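Local coordinates for protein alkylpurine DNA glycosylase AlkC (Pseudomonas fluorescens, PDB 5VHV) that excises alkylated purine bases from damaged DNA, starting base excision repair without flipping the damaged nucleotide out of the helix, at residues K182-S186 / L187-K191; S139-N143 / E144-R148; L132-M135 / Q136-Q140; Y109-T112 / F113-E117. All blocks are in the same frame, centred on the assembly; numbering follows the deposited sequence.

All four contacts are local, each between neighbouring turns of one continuous stretch, and none nests inside another. From the N terminus, interaction 4 comes first, where helix 100-110 runs out into the loop before helix 119-126. Interaction 3 follows in the last turns of helix 128-138. Interaction 2 begins on Ser139 and Gln140, which it shares with interaction 3, and closes the loop into helix 144-152. Interaction 1 does the same at the start of helix 187-201. Interaction 2 is the hub. Arg148 forms a salt bridge to Glu117 of interaction 4, Arg147 one to Asp184 of interaction 1, and Val146 packs on Trp138 of interaction 3.

Interaction 1 of 4, residues K182-S186 / L187-K191; sequences KADSS and LYVRK. With nucleotides of chain C.
Ser186 ends the loop and caps helix 187-201, whose first turn closes with a bond from Arg190 N to Ser186 O (2.9 Å). The hydroxyl lies anti to its own backbone N (chi1 161°), beside the carbonyl carbon. There Ser186 OG accepts from Val189 N at 3.1 Å, a nearly straight bond at 166°. OG also bonds Glu144 of helix 144-152. The turn before the cap is an Asx turn. Asp184 OD1 takes Ser186 N on its anti lone pair, and Asp184 OD2 forms a salt bridge to Arg147. The side chains of Asp184 and Val189 cross at about a right angle, with Asp184 CG 3.5 Å from Val189 CG1. Arg190 bends at chi3 and folds back over the turn. Its NH1 gives a bond to Asp184 O (2.9 Å), with the oxygen in the guanidinium plane. One guanidinium face lies over Leu187 CA, and water 1 joins Arg190 NH2 to Ser185 O. On the DNA side, Tyr188 presents a ring edge to a phosphate of chain C, with Tyr188 CE1 3.6 Å from OP1 of DG8. The aliphatic chain of Lys191 brings CD to 3.9 Å from OP2 of DG8.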
# COMPACT_ATOMS: atom_id res chain seq x y z
N LYS A 182 2.42 7.44 15.91
CA LYS A 182 3.76 7.58 15.34
C LYS A 182 4.81 6.79 16.11
O LYS A 182 5.97 6.75 15.67
CB LYS A 182 4.19 9.04 15.31
CG LYS A 182 4.50 9.65 16.68
CD LYS A 182 4.82 11.14 16.52
CE LYS A 182 5.05 11.83 17.85
NZ LYS A 182 3.79 11.93 18.63
N ALA A 183 4.45 6.20 17.25
CA ALA A 183 5.34 5.29 17.96
C ALA A 183 4.60 4.02 18.35
O ALA A 183 4.90 3.42 19.39
CB ALA A 183 5.95 5.96 19.19
N ASP A 184 3.64 3.59 17.53
CA ASP A 184 2.79 2.47 17.91
C ASP A 184 3.61 1.20 18.06
O ASP A 184 4.56 0.96 17.31
CB ASP A 184 1.69 2.27 16.86
CG ASP A 184 0.50 1.53 17.42
OD1 ASP A 184 0.57 0.28 17.51
OD2 ASP A 184 -0.49 2.19 17.79
N SER A 185 3.23 0.38 19.04
CA SER A 185 3.92 -0.87 19.31
C SER A 185 3.62 -1.93 18.25
O SER A 185 4.35 -2.93 18.18
CB SER A 185 3.54 -1.41 20.70
OG SER A 185 2.14 -1.65 20.77
N SER A 186 2.59 -1.74 17.44
CA SER A 186 2.16 -2.72 16.44
C SER A 186 2.81 -2.44 15.09
O SER A 186 2.62 -1.36 14.53
CB SER A 186 0.63 -2.68 16.29
OG SER A 186 0.21 -3.29 15.06
N LEU A 187 3.52 -3.42 14.55
CA LEU A 187 4.06 -3.27 13.19
C LEU A 187 2.96 -3.03 12.17
O LEU A 187 3.12 -2.24 11.24
CB LEU A 187 4.86 -4.52 12.82
CG LEU A 187 5.43 -4.56 11.40
CD1 LEU A 187 6.35 -3.39 11.13
CD2 LEU A 187 6.16 -5.90 11.18
N TYR A 188 1.85 -3.75 12.32
CA TYR A 188 0.69 -3.58 11.44
C TYR A 188 0.26 -2.13 11.39
O TYR A 188 0.04 -1.55 10.32
CB TYR A 188 -0.43 -4.48 11.97
CG TYR A 188 -1.66 -4.62 11.11
CD1 TYR A 188 -1.56 -4.79 9.73
CD2 TYR A 188 -2.91 -4.66 11.68
CE1 TYR A 188 -2.69 -4.96 8.95
CE2 TYR A 188 -4.04 -4.82 10.92
CZ TYR A 188 -3.92 -4.98 9.55
OH TYR A 188 -5.04 -5.17 8.78
N VAL A 189 0.15 -1.51 12.56
CA VAL A 189 -0.20 -0.09 12.62
C VAL A 189 0.91 0.75 11.99
O VAL A 189 0.64 1.69 11.22
CB VAL A 189 -0.48 0.34 14.07
CG1 VAL A 189 -0.71 1.88 14.15
CG2 VAL A 189 -1.69 -0.41 14.60
N ARG A 190 2.17 0.47 12.33
CA ARG A 190 3.26 1.31 11.84
C ARG A 190 3.32 1.30 10.32
O ARG A 190 3.56 2.35 9.71
CB ARG A 190 4.61 0.86 12.42
CG ARG A 190 4.69 1.04 13.92
CD ARG A 190 6.12 0.97 14.47
NE ARG A 190 6.77 -0.32 14.24
CZ ARG A 190 6.63 -1.38 15.02
NH1 ARG A 190 5.84 -1.33 16.09
NH2 ARG A 190 7.29 -2.50 14.75
N LYS A 191 3.09 0.15 9.70
CA LYS A 191 3.06 0.08 8.24
C LYS A 191 2.04 1.05 7.67
O LYS A 191 2.31 1.76 6.69
CB LYS A 191 2.73 -1.33 7.77
CG LYS A 191 3.80 -2.36 8.02
CD LYS A 191 3.29 -3.73 7.58
CE LYS A 191 4.41 -4.78 7.61
NZ LYS A 191 3.86 -6.15 7.39
P DG C 8 -0.37 -4.14 4.67
OP1 DG C 8 -0.86 -3.98 6.03
OP2 DG C 8 1.07 -3.81 4.34
O5' DG C 8 -0.60 -5.58 4.10
C5' DG C 8 -1.87 -6.21 4.24
C4' DG C 8 -1.89 -7.50 3.46
O4' DG C 8 -1.52 -7.27 2.07
C3' DG C 8 -0.92 -8.55 3.97
O3' DG C 8 -1.57 -9.82 3.87
C2' DG C 8 0.31 -8.38 3.06
C1' DG C 8 -0.30 -7.94 1.75
N9 DG C 8 0.45 -6.98 0.97
C8 DG C 8 0.93 -5.77 1.40
N7 DG C 8 1.47 -5.06 0.46
C5 DG C 8 1.29 -5.82 -0.68
C6 DG C 8 1.69 -5.57 -2.02
O6 DG C 8 2.25 -4.56 -2.47
N1 DG C 8 1.34 -6.61 -2.86
C2 DG C 8 0.72 -7.75 -2.47
N2 DG C 8 0.50 -8.65 -3.44
N3 DG C 8 0.35 -8.00 -1.22
C4 DG C 8 0.67 -7.00 -0.39
O HOH W 1 6.81 -4.39 16.87

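Interaction 2 of 4, residues S139-N143 / E144-R148; sequences SQDDN and EHVRR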
# COMPACT_ATOMS: atom_id res chain seq x y z
N SER A 139 -8.28 5.42 16.82
CA SER A 139 -6.83 5.52 16.86
C SER A 139 -6.27 5.35 18.26
O SER A 139 -5.06 5.16 18.41
CB SER A 139 -6.37 6.86 16.27
OG SER A 139 -6.54 7.94 17.18
N GLN A 140 -7.12 5.43 19.28
CA GLN A 140 -6.74 5.25 20.67
C GLN A 140 -7.26 3.93 21.24
O GLN A 140 -7.15 3.70 22.44
CB GLN A 140 -7.26 6.44 21.47
CG GLN A 140 -6.73 7.77 20.93
CD GLN A 140 -7.55 8.94 21.40
OE1 GLN A 140 -8.47 9.41 20.72
NE2 GLN A 140 -7.23 9.42 22.58
N ASP A 141 -7.75 3.04 20.39
CA ASP A 141 -8.30 1.77 20.83
C ASP A 141 -7.19 0.83 21.31
O ASP A 141 -6.06 0.88 20.83
CB ASP A 141 -9.06 1.10 19.68
CG ASP A 141 -10.05 0.07 20.16
OD1 ASP A 141 -11.16 0.48 20.54
OD2 ASP A 141 -9.73 -1.15 20.17
N ASP A 142 -7.55 -0.09 22.22
CA ASP A 142 -6.61 -1.10 22.69
C ASP A 142 -6.23 -2.09 21.59
O ASP A 142 -5.17 -2.72 21.67
CB ASP A 142 -7.20 -1.88 23.86
CG ASP A 142 -7.38 -1.05 25.11
OD1 ASP A 142 -6.65 -0.05 25.26
OD2 ASP A 142 -8.24 -1.40 25.93
N ASN A 143 -7.11 -2.30 20.61
CA ASN A 143 -6.94 -3.35 19.61
C ASN A 143 -6.16 -2.82 18.41
O ASN A 143 -6.56 -1.83 17.79
CB ASN A 143 -8.30 -3.89 19.18
CG ASN A 143 -8.19 -5.11 18.25
OD1 ASN A 143 -7.32 -5.17 17.38
ND2 ASN A 143 -9.03 -6.10 18.47
N GLU A 144 -5.04 -3.47 18.09
CA GLU A 144 -4.21 -3.00 16.99
C GLU A 144 -4.95 -3.01 15.66
O GLU A 144 -4.67 -2.17 14.80
CB GLU A 144 -2.92 -3.82 16.89
CG GLU A 144 -3.10 -5.24 16.39
CD GLU A 144 -1.78 -5.98 16.33
OE1 GLU A 144 -1.64 -7.01 17.00
OE2 GLU A 144 -0.86 -5.52 15.62
N HIS A 145 -5.91 -3.94 15.46
CA HIS A 145 -6.69 -3.93 14.22
C HIS A 145 -7.54 -2.68 14.11
O HIS A 145 -7.73 -2.16 13.00
CB HIS A 145 -7.60 -5.15 14.14
CG HIS A 145 -6.87 -6.44 14.04
ND1 HIS A 145 -6.42 -6.93 12.84
CD2 HIS A 145 -6.50 -7.33 14.99
CE1 HIS A 145 -5.79 -8.08 13.05
NE2 HIS A 145 -5.82 -8.34 14.34
N VAL A 146 -8.03 -2.18 15.23
CA VAL A 146 -8.88 -1.00 15.20
C VAL A 146 -8.04 0.26 14.99
O VAL A 146 -8.41 1.15 14.22
CB VAL A 146 -9.71 -0.96 16.50
CG1 VAL A 146 -10.56 0.33 16.61
CG2 VAL A 146 -10.60 -2.22 16.58
N ARG A 147 -6.87 0.34 15.61
CA ARG A 147 -5.98 1.47 15.37
C ARG A 147 -5.52 1.48 13.92
O ARG A 147 -5.45 2.55 13.29
CB ARG A 147 -4.77 1.41 16.30
CG ARG A 147 -5.15 1.54 17.79
CD ARG A 147 -3.97 1.94 18.65
NE ARG A 147 -2.80 1.05 18.54
CZ ARG A 147 -2.71 -0.16 19.10
NH1 ARG A 147 -3.73 -0.65 19.80
NH2 ARG A 147 -1.61 -0.87 18.95
N ARG A 148 -5.21 0.31 13.37
CA ARG A 148 -4.75 0.25 11.99
C ARG A 148 -5.83 0.73 11.03
O ARG A 148 -5.55 1.44 10.05
CB ARG A 148 -4.30 -1.18 11.67
CG ARG A 148 -3.62 -1.35 10.31
CD ARG A 148 -4.62 -1.64 9.18
NE ARG A 148 -3.90 -2.05 7.97
CZ ARG A 148 -4.46 -2.41 6.82
NH1 ARG A 148 -5.79 -2.43 6.70
NH2 ARG A 148 -3.68 -2.78 5.80
O HOH W 2 -2.15 -3.49 20.57
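Arg147 reaches back from the first turn of helix 144-152 over the loop that precedes it. Its CB lies 4.0 Å from Asn143 O, the oxygen that also accepts from Arg147 N. CG comes down on Asp141 O at 3.2 Å, and CD touches both Asp141 O and Ser139 O. The bend at chi3 (-55°) then turns the guanidinium toward the loop carbonyls. NE forms a salt bridge to Asp184, in the loop before helix 187-201. NH1 bonds Asp141 O at 3.0 Å, with the oxygen close to the guanidinium plane, and holds Asp142 O by a weaker, bent bond. NH2 donates to water 2, and one face of the group lies over Glu144 CA. A leucine here would probably take the NH1 donor from the carbonyls of Asp141 and Asp142 and the counter-charge of NE from Asp184. Asn143 is the N-cap. Its OD1 accepts from His145 N at 2.7 Å and also lies at the edge of the His145 ring. Asp141 makes an Asx turn through OD2 to Asn143 N, while its CB packs 3.5 Å from Val146 CG1. Further along the helix, Arg148 forms a salt bridge to a DNA phosphate. The turn thus sits between helices 128-138 and 187-201, with Arg147 also packed on Leu181 of helix 175-181.

Interaction 3 of 4, residues L132-M135 / Q136-Q140; sequences LAVM and QAWSQ
Val134 and Trp138 lie side by side, one helical turn apart and pointing the same way. Val134 CG1 is anti to the backbone N (chi1 170°), which places this methyl over one face of the indole. It stands 3.6 Å from the centroid of the six-membered ring, 23° off the normal, a CH-pi contact. The closest ring atoms include Trp138 CE2, 3.4 Å from Val134 CG1. Trp138 has CG beside its own N (chi1 -73°), which lays the indole back against Val134 of the preceding turn. Met135 is modelled in two conformers; in the one described here it meets the indole at a slant, with its CG 3.9 Å from Trp138 CE3. Gln136 is extended beyond CG and runs back along the helix. Its amide end crosses Leu132, with Gln136 NE2 3.8 Å from Leu132 CG. Gln136 CG also lies 3.3 Å from Leu132 O, which takes the backbone bond from Gln136 N. The hydroxyl of Ser139 donates through OG to Gln136 O at 2.8 Å, and it also bonds His180 of helix 175-181. Trp138 carries the contact outward, packing on Val146, Leu149 and Ala150 of helix 144-152. This is the last part of helix 128-138, one side packed on neighbouring helices, consistent with the HEAT-like helical repeats of the DNA alkylation repair (AlkC/AlkD) family.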
# COMPACT_ATOMS: atom_id res chain seq x y z
N LEU A 132 -14.93 10.92 10.85
CA LEU A 132 -13.61 11.29 11.35
C LEU A 132 -13.54 11.20 12.87
O LEU A 132 -12.56 10.70 13.43
CB LEU A 132 -13.24 12.71 10.87
CG LEU A 132 -11.90 13.26 11.41
CD1 LEU A 132 -10.71 12.45 10.89
CD2 LEU A 132 -11.74 14.70 11.00
N ALA A 133 -14.60 11.66 13.55
CA ALA A 133 -14.60 11.62 15.01
C ALA A 133 -14.50 10.18 15.52
O ALA A 133 -13.79 9.89 16.49
CB ALA A 133 -15.86 12.28 15.56
N VAL A 134 -15.18 9.27 14.84
CA VAL A 134 -15.11 7.86 15.20
C VAL A 134 -13.71 7.33 15.00
O VAL A 134 -13.16 6.62 15.86
CB VAL A 134 -16.13 7.06 14.38
CG1 VAL A 134 -15.91 5.56 14.54
CG2 VAL A 134 -17.53 7.49 14.78
N MET A 135 -13.10 7.66 13.86
CA MET A 135 -11.77 7.15 13.59
C MET A 135 -10.74 7.73 14.55
O MET A 135 -9.76 7.06 14.88
CB MET A 135 -11.43 7.41 12.13
CG MET A 135 -12.36 6.63 11.20
SD MET A 135 -12.09 6.94 9.47
CE MET A 135 -10.78 5.75 9.13
N GLN A 136 -10.94 8.96 15.02
CA GLN A 136 -10.07 9.49 16.07
C GLN A 136 -10.18 8.66 17.34
O GLN A 136 -9.17 8.36 17.98
CB GLN A 136 -10.42 10.95 16.32
CG GLN A 136 -10.02 11.83 15.14
CD GLN A 136 -10.58 13.22 15.23
OE1 GLN A 136 -11.58 13.46 15.91
NE2 GLN A 136 -9.94 14.15 14.53
N ALA A 137 -11.39 8.26 17.72
CA ALA A 137 -11.51 7.37 18.87
C ALA A 137 -10.83 6.03 18.59
O ALA A 137 -10.11 5.49 19.44
CB ALA A 137 -12.98 7.17 19.24
N TRP A 138 -11.00 5.51 17.37
CA TRP A 138 -10.40 4.22 17.04
C TRP A 138 -8.88 4.26 17.10
O TRP A 138 -8.24 3.24 17.37
CB TRP A 138 -10.84 3.77 15.65
CG TRP A 138 -12.28 3.32 15.58
CD1 TRP A 138 -13.12 3.05 16.63
CD2 TRP A 138 -13.03 3.07 14.39
NE1 TRP A 138 -14.34 2.63 16.16
CE2 TRP A 138 -14.31 2.62 14.79
CE3 TRP A 138 -12.74 3.16 13.03
CZ2 TRP A 138 -15.31 2.32 13.87
CZ3 TRP A 138 -13.73 2.84 12.12
CH2 TRP A 138 -15.00 2.40 12.55
N SER A 139 -8.28 5.42 16.82
CA SER A 139 -6.83 5.52 16.86
C SER A 139 -6.27 5.35 18.26
O SER A 139 -5.06 5.16 18.41
CB SER A 139 -6.37 6.86 16.27
OG SER A 139 -6.54 7.94 17.18
N GLN A 140 -7.12 5.43 19.28
CA GLN A 140 -6.74 5.25 20.67
C GLN A 140 -7.26 3.93 21.24
O GLN A 140 -7.15 3.70 22.44
CB GLN A 140 -7.26 6.44 21.47
CG GLN A 140 -6.73 7.77 20.93
CD GLN A 140 -7.55 8.94 21.40
OE1 GLN A 140 -8.47 9.41 20.72
NE2 GLN A 140 -7.23 9.42 22.58

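Interaction 4 of 4, residues Y109-T112 / F113-E117; sequences YFTT and FGSAE
Tyr109 turns its ring anti to the backbone N (chi1 171°), and Phe113 sets its own beside the backbone N (chi1 -64°); these two settings bring the rings together across one turn. They cross obliquely, with planes at 50° and centroids 5.1 Å apart. Phe113 CE2 lies over one face of the tyrosine, 3.6 Å from Tyr109 CZ and offset toward the rim. The phenyl edge also faces two carbonyls, with Phe113 CD2 3.4 Å from Tyr109 O. With only an alanine here in place of Phe113, this face of Tyr109 is likely to lose its cover, and a gap would probably open beside it. Tyr109 OH bonds the backbone of Tyr73, whose ring stacks on Tyr109. The chain leaves helix 100-110 here. Phe113 N donates to Phe110 O at 2.9 Å, and Gly114 N adds a weak bond to the same oxygen. Thr111 OG1 then accepts from Ala116 N at 2.9 Å, a nearly straight bond. Beyond it, Ser115 OG forms an ST turn with Glu117 N and donates to Glu117 OE2 at 2.6 Å. That carboxylate oxygen also forms a salt bridge with Arg148. Glu117 is therefore a second-shell group, and its charge is likely to help orient the guanidinium of Arg148 toward the DNA.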
# COMPACT_ATOMS: atom_id res chain seq x y z
N TYR A 109 -16.25 -4.16 14.93
CA TYR A 109 -16.27 -5.60 15.18
C TYR A 109 -15.74 -6.39 13.99
O TYR A 109 -14.88 -7.26 14.13
CB TYR A 109 -17.70 -6.02 15.51
CG TYR A 109 -17.90 -7.52 15.59
CD1 TYR A 109 -17.54 -8.22 16.73
CD2 TYR A 109 -18.44 -8.23 14.52
CE1 TYR A 109 -17.74 -9.61 16.82
CE2 TYR A 109 -18.64 -9.60 14.60
CZ TYR A 109 -18.30 -10.28 15.75
OH TYR A 109 -18.48 -11.65 15.82
N PHE A 110 -16.27 -6.11 12.79
CA PHE A 110 -15.89 -6.88 11.60
C PHE A 110 -14.43 -6.69 11.19
O PHE A 110 -13.84 -7.59 10.57
CB PHE A 110 -16.78 -6.51 10.41
CG PHE A 110 -18.21 -7.02 10.50
CD1 PHE A 110 -18.50 -8.30 10.96
CD2 PHE A 110 -19.26 -6.22 10.06
CE1 PHE A 110 -19.81 -8.75 11.02
CE2 PHE A 110 -20.58 -6.67 10.09
CZ PHE A 110 -20.86 -7.93 10.59
N THR A 111 -13.83 -5.53 11.49
CA THR A 111 -12.51 -5.25 10.94
C THR A 111 -11.45 -6.22 11.46
O THR A 111 -10.45 -6.46 10.77
CB THR A 111 -12.11 -3.79 11.23
OG1 THR A 111 -11.12 -3.36 10.27
CG2 THR A 111 -11.56 -3.59 12.63
N THR A 112 -11.65 -6.83 12.64
CA THR A 112 -10.70 -7.83 13.11
C THR A 112 -10.75 -9.13 12.31
O THR A 112 -9.77 -9.88 12.27
CB THR A 112 -10.94 -8.14 14.60
OG1 THR A 112 -12.21 -8.78 14.78
CG2 THR A 112 -10.92 -6.85 15.43
N PHE A 113 -11.87 -9.42 11.66
CA PHE A 113 -12.01 -10.64 10.86
C PHE A 113 -11.49 -10.46 9.44
O PHE A 113 -11.16 -11.44 8.78
CB PHE A 113 -13.50 -11.04 10.81
CG PHE A 113 -14.04 -11.41 12.15
CD1 PHE A 113 -13.92 -12.71 12.61
CD2 PHE A 113 -14.62 -10.45 12.99
CE1 PHE A 113 -14.39 -13.07 13.86
CE2 PHE A 113 -15.10 -10.80 14.23
CZ PHE A 113 -14.98 -12.11 14.68
N GLY A 114 -11.41 -9.23 8.97
CA GLY A 114 -10.67 -8.96 7.77
C GLY A 114 -10.15 -7.55 7.81
O GLY A 114 -9.08 -7.25 8.37
N SER A 115 -10.94 -6.66 7.23
CA SER A 115 -10.63 -5.24 7.27
C SER A 115 -11.82 -4.42 6.80
O SER A 115 -12.39 -4.70 5.75
CB SER A 115 -9.44 -4.92 6.38
OG SER A 115 -9.28 -3.52 6.30
N ALA A 116 -12.16 -3.36 7.55
CA ALA A 116 -13.19 -2.42 7.17
C ALA A 116 -12.64 -1.24 6.37
O ALA A 116 -13.34 -0.23 6.22
CB ALA A 116 -13.93 -1.93 8.43
N GLU A 117 -11.44 -1.37 5.81
CA GLU A 117 -10.78 -0.24 5.17
C GLU A 117 -11.53 0.28 3.95
O GLU A 117 -11.47 1.47 3.67
CB GLU A 117 -9.35 -0.61 4.74
CG GLU A 117 -9.26 -1.62 3.59
CD GLU A 117 -7.86 -2.23 3.53
OE1 GLU A 117 -7.15 -1.94 2.55
OE2 GLU A 117 -7.49 -3.01 4.44